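Local coordinates for putative sensory box/GGDEF family protein (Vibrio parahaemolyticus, PDB 3LID) that probably senses an extracellular signal through this extracellular PDC-fold (Cache-type) domain and, as a whole protein, probably makes cyclic di-GMP from two GTP, at residues I265-N269 and E270-K274; E18-H21 and Q22-Y25. All blocks are in the same frame, centred on the assembly; numbering follows the deposited sequence.

Overall arrangement
Both contacts are local, made between neighbours along the chain, and lie on the same side of the chain's centre, about 16 Å apart centre to centre. Contact 2 is two successive turns of the long helix 9-45; contact 1 is the junction where strand 260-268 ends and helix 269-274 starts. Each has a buried side (L267 and L272; A19, Q22 and L23) and an exposed one (E270, Q271 and S273; H21, A24 and Y25). They meet through I265, which packs on A19, Q22 and L23, its CG1 3.9 Å from L23 CD2. Contact 2 rests on repeated backbone bonds inside a helix, whereas contact 1 adds side chains that cap a helix start.

Contact 1: I265-N269 and E270-K274; sequences IDLSN and EQLSK
S268 and Q271 form a capping box at the junction between strand 260-268 and the short helix 269-274, in the antiparallel sheet that holds strands 189-195, 246-254 and 260-268 of this PDC-fold sensor domain. The chain turns sharply here: the axes of 265-268 and 270-274 lie 88° apart. S268 is the N-cap residue. Its chi1 of 64° sets OG between the backbone N and the carbonyl carbon, where OG takes a weak bond of 3.3 Å from Q271 N. The return bond is stronger: S268 N reaches Q271 OE1 at 3.0 Å, nearly straight, in the carbonyl plane and on a lone pair. Q271 achieves this with CG anti to the carbonyl carbon (chi1 -56°) and a chain that runs extended to the S268 amide. The backbone continues the helix, L272 N bonding to S268 O at 2.9 Å.

One residue on, N269 O takes two donors from S273, its OG at 2.9 Å and its N at 3.0 Å, arriving from opposite faces of the carbonyl plane. L267 CB approaches L272 CG at 4.0 Å, and both leucines also touch T15 of helix 9-45. K274 NZ and E270 OE2, both on exposed residues, form a salt bridge whose hydrogen bond is weak (3.3 Å).

The reciprocal bonds of the box thus hold the S268 amide firmly and the Q271 amide only weakly, while the leucine pair packs the start of the helix against the end of the strand.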
loop_
_atom_site.group_PDB
_atom_site.type_symbol
_atom_site.label_atom_id
_atom_site.label_comp_id
_atom_site.label_asym_id
_atom_site.label_seq_id
_atom_site.Cartn_x
_atom_site.Cartn_y
_atom_site.Cartn_z
ATOM N N ILE A 265 -9.060 -14.488 -1.603
ATOM C CA ILE A 265 -10.012 -14.811 -0.592
ATOM C C ILE A 265 -9.809 -16.318 -0.394
ATOM O O ILE A 265 -9.980 -17.069 -1.335
ATOM C CB ILE A 265 -11.462 -14.489 -1.009
ATOM C CG1 ILE A 265 -11.594 -12.974 -1.081
ATOM C CG2 ILE A 265 -12.494 -15.018 0.046
ATOM C CD1 ILE A 265 -12.887 -12.469 -1.614
ATOM N N ASP A 266 -9.386 -16.692 0.802
ATOM C CA ASP A 266 -9.001 -18.079 1.142
ATOM C C ASP A 266 -9.918 -18.494 2.285
ATOM O O ASP A 266 -9.870 -17.937 3.364
ATOM C CB ASP A 266 -7.484 -18.126 1.486
ATOM C CG ASP A 266 -7.039 -19.425 2.124
ATOM O OD1 ASP A 266 -7.891 -20.325 2.367
ATOM O OD2 ASP A 266 -5.821 -19.519 2.430
ATOM N N LEU A 267 -10.839 -19.447 2.032
ATOM C CA LEU A 267 -11.741 -19.925 3.089
ATOM C C LEU A 267 -11.555 -21.450 3.262
ATOM O O LEU A 267 -11.499 -22.215 2.269
ATOM C CB LEU A 267 -13.177 -19.731 2.646
ATOM C CG LEU A 267 -13.521 -18.245 2.541
ATOM C CD1 LEU A 267 -14.632 -18.081 1.522
ATOM C CD2 LEU A 267 -13.912 -17.810 3.929
ATOM N N SER A 268 -11.378 -21.873 4.497
ATOM C CA SER A 268 -11.281 -23.348 4.765
ATOM C C SER A 268 -12.692 -23.948 4.749
ATOM O O SER A 268 -13.728 -23.216 4.749
ATOM C CB SER A 268 -10.720 -23.547 6.155
ATOM O OG SER A 268 -11.670 -23.005 7.067
ATOM N N ASN A 269 -12.765 -25.278 4.722
ATOM C CA ASN A 269 -14.072 -25.943 4.786
ATOM C C ASN A 269 -14.883 -25.476 5.923
ATOM O O ASN A 269 -16.100 -25.332 5.814
ATOM C CB ASN A 269 -13.904 -27.453 4.938
ATOM C CG ASN A 269 -13.320 -28.071 3.706
ATOM O OD1 ASN A 269 -12.570 -29.055 3.786
ATOM N ND2 ASN A 269 -13.629 -27.492 2.550
ATOM N N GLU A 270 -14.226 -25.219 7.038
ATOM C CA GLU A 270 -14.975 -24.888 8.231
ATOM C C GLU A 270 -15.669 -23.546 7.978
ATOM O O GLU A 270 -16.852 -23.340 8.342
ATOM C CB GLU A 270 -14.021 -24.799 9.414
ATOM C CG GLU A 270 -14.687 -24.409 10.682
ATOM C CD GLU A 270 -15.068 -25.602 11.529
ATOM O OE1 GLU A 270 -14.365 -26.646 11.425
ATOM O OE2 GLU A 270 -16.044 -25.491 12.322
ATOM N N GLN A 271 -14.952 -22.639 7.308
ATOM C CA GLN A 271 -15.477 -21.284 7.162
ATOM C C GLN A 271 -16.562 -21.326 6.150
ATOM O O GLN A 271 -17.536 -20.601 6.259
ATOM C CB GLN A 271 -14.371 -20.281 6.778
ATOM C CG GLN A 271 -13.196 -20.241 7.747
ATOM C CD GLN A 271 -12.127 -19.287 7.284
ATOM O OE1 GLN A 271 -11.313 -19.623 6.428
ATOM N NE2 GLN A 271 -12.121 -18.087 7.845
ATOM N N LEU A 272 -16.435 -22.227 5.181
ATOM C CA LEU A 272 -17.439 -22.352 4.146
ATOM C C LEU A 272 -18.776 -22.906 4.675
ATOM O O LEU A 272 -19.850 -22.439 4.260
ATOM C CB LEU A 272 -16.911 -23.240 3.029
ATOM C CG LEU A 272 -15.808 -22.720 2.125
ATOM C CD1 LEU A 272 -15.200 -23.910 1.339
ATOM C CD2 LEU A 272 -16.407 -21.748 1.144
ATOM N N SER A 273 -18.700 -23.893 5.563
ATOM C CA SER A 273 -19.917 -24.471 6.189
ATOM C C SER A 273 -20.831 -23.383 6.763
ATOM O O SER A 273 -22.038 -23.310 6.469
ATOM C CB SER A 273 -19.537 -25.399 7.350
ATOM O OG SER A 273 -18.567 -26.327 6.941
ATOM N N LYS A 274 -20.234 -22.543 7.597
ATOM C CA LYS A 274 -20.948 -21.457 8.254
ATOM C C LYS A 274 -21.676 -20.452 7.316
ATOM O O LYS A 274 -22.826 -20.088 7.580
ATOM C CB LYS A 274 -20.014 -20.782 9.251
ATOM C CG LYS A 274 -18.966 -21.770 9.739
ATOM C CD LYS A 274 -18.232 -21.338 11.038
ATOM C CE LYS A 274 -17.716 -22.582 11.826
ATOM N NZ LYS A 274 -16.742 -22.290 12.947
#

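Contact 2: E18-H21 and Q22-Y25; sequences EALH and QLAY
E18-H21 and Q22-Y25 are consecutive turns of the long alpha-helix 9-45, the N-terminal helix that runs along this PDC-fold sensor domain. Four backbone bonds of the i to i+4 kind join them. Q22 N donates to E18 O at 2.9 Å, and L23 N to A19 O at 2.8 Å. A24 N to L20 O and Y25 N to H21 O follow, each 3.0 Å long. With N-H...O angles of 152° to 164°, these bonds satisfy all four carbonyls of the first turn with amides of the second. The donors stand somewhat out of the carbonyl planes, most of all A24 N, tilted 30° from the plane of L20 O.

The polar ends of E18 and Q22 find partners outside the two turns. E18 OE2 forms a salt bridge with R275 NH2, of the residue after helix 269-274. In Q22, CG anti to the backbone N and a bend at chi2 carry the amide onward: NE2 bonds with T26 OG1 of the following turn, and OE1 has a weak bond with S184 OG.

The apolar face is turned to the sheet. A19 and L23 both lie on I265 and A249, and the side chain of Q22 touches F189 and I191. L20 and L23 meet only loosely, CD2 to CD1 at 4.4 Å. Closer is the leucine branch point over the backbone, with L23 CG 3.2 Å from A19 O.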
loop_
_atom_site.group_PDB
_atom_site.type_symbol
_atom_site.label_atom_id
_atom_site.label_comp_id
_atom_site.label_asym_id
_atom_site.label_seq_id
_atom_site.Cartn_x
_atom_site.Cartn_y
_atom_site.Cartn_z
ATOM N N GLU A 18 -19.486 -15.539 -5.409
ATOM C CA GLU A 18 -19.636 -14.309 -4.613
ATOM C C GLU A 18 -18.235 -13.662 -4.384
ATOM O O GLU A 18 -18.054 -12.456 -4.446
ATOM C CB GLU A 18 -20.154 -14.599 -3.244
ATOM C CG GLU A 18 -21.542 -15.235 -3.292
ATOM C CD GLU A 18 -21.929 -15.859 -1.958
ATOM O OE1 GLU A 18 -22.556 -16.951 -1.977
ATOM O OE2 GLU A 18 -21.629 -15.283 -0.903
ATOM N N ALA A 19 -17.284 -14.509 -4.093
ATOM C CA ALA A 19 -15.926 -13.994 -3.824
ATOM C C ALA A 19 -15.346 -13.379 -5.058
ATOM O O ALA A 19 -14.569 -12.378 -4.981
ATOM C CB ALA A 19 -15.050 -15.163 -3.287
ATOM N N LEU A 20 -15.658 -13.938 -6.218
ATOM C CA LEU A 20 -15.190 -13.291 -7.443
ATOM C C LEU A 20 -15.803 -11.887 -7.589
ATOM O O LEU A 20 -15.128 -10.939 -8.109
ATOM C CB LEU A 20 -15.369 -14.185 -8.682
ATOM C CG LEU A 20 -14.382 -15.369 -8.708
ATOM C CD1 LEU A 20 -14.881 -16.316 -9.858
ATOM C CD2 LEU A 20 -13.016 -14.858 -9.108
ATOM N N HIS A 21 -17.090 -11.754 -7.252
ATOM C CA HIS A 21 -17.668 -10.389 -7.311
ATOM C C HIS A 21 -16.919 -9.482 -6.347
ATOM O O HIS A 21 -16.679 -8.309 -6.652
ATOM C CB HIS A 21 -19.167 -10.385 -6.954
ATOM C CG HIS A 21 -19.996 -11.076 -7.991
ATOM N ND1 HIS A 21 -19.913 -10.739 -9.323
ATOM C CD2 HIS A 21 -20.896 -12.088 -7.908
ATOM C CE1 HIS A 21 -20.720 -11.521 -10.022
ATOM N NE2 HIS A 21 -21.332 -12.345 -9.185
ATOM N N GLN A 22 -16.621 -10.004 -5.167
ATOM C CA GLN A 22 -16.000 -9.164 -4.116
ATOM C C GLN A 22 -14.611 -8.732 -4.682
ATOM O O GLN A 22 -14.176 -7.554 -4.498
ATOM C CB GLN A 22 -15.736 -9.965 -2.850
ATOM C CG GLN A 22 -15.074 -9.111 -1.712
ATOM C CD GLN A 22 -15.903 -7.913 -1.356
ATOM O OE1 GLN A 22 -17.106 -8.032 -1.009
ATOM N NE2 GLN A 22 -15.329 -6.703 -1.519
ATOM N N LEU A 23 -13.867 -9.687 -5.235
ATOM C CA LEU A 23 -12.511 -9.350 -5.757
ATOM C C LEU A 23 -12.600 -8.268 -6.853
ATOM O O LEU A 23 -11.753 -7.405 -6.939
ATOM C CB LEU A 23 -11.792 -10.603 -6.298
ATOM C CG LEU A 23 -11.441 -11.581 -5.179
ATOM C CD1 LEU A 23 -10.844 -12.834 -5.879
ATOM C CD2 LEU A 23 -10.353 -10.998 -4.256
ATOM N N ALA A 24 -13.622 -8.325 -7.726
ATOM C CA ALA A 24 -13.765 -7.283 -8.699
ATOM C C ALA A 24 -14.066 -5.929 -8.045
ATOM O O ALA A 24 -13.546 -4.903 -8.521
ATOM C CB ALA A 24 -14.922 -7.684 -9.746
ATOM N N TYR A 25 -14.947 -5.930 -7.043
ATOM C CA TYR A 25 -15.296 -4.733 -6.294
ATOM C C TYR A 25 -14.013 -4.075 -5.678
ATOM O O TYR A 25 -13.776 -2.845 -5.822
ATOM C CB TYR A 25 -16.206 -5.135 -5.183
ATOM C CG TYR A 25 -16.734 -4.004 -4.336
ATOM C CD1 TYR A 25 -18.035 -3.533 -4.534
ATOM C CD2 TYR A 25 -15.992 -3.454 -3.303
ATOM C CE1 TYR A 25 -18.555 -2.495 -3.717
ATOM C CE2 TYR A 25 -16.494 -2.455 -2.504
ATOM C CZ TYR A 25 -17.763 -1.977 -2.719
ATOM O OH TYR A 25 -18.255 -0.977 -1.895
#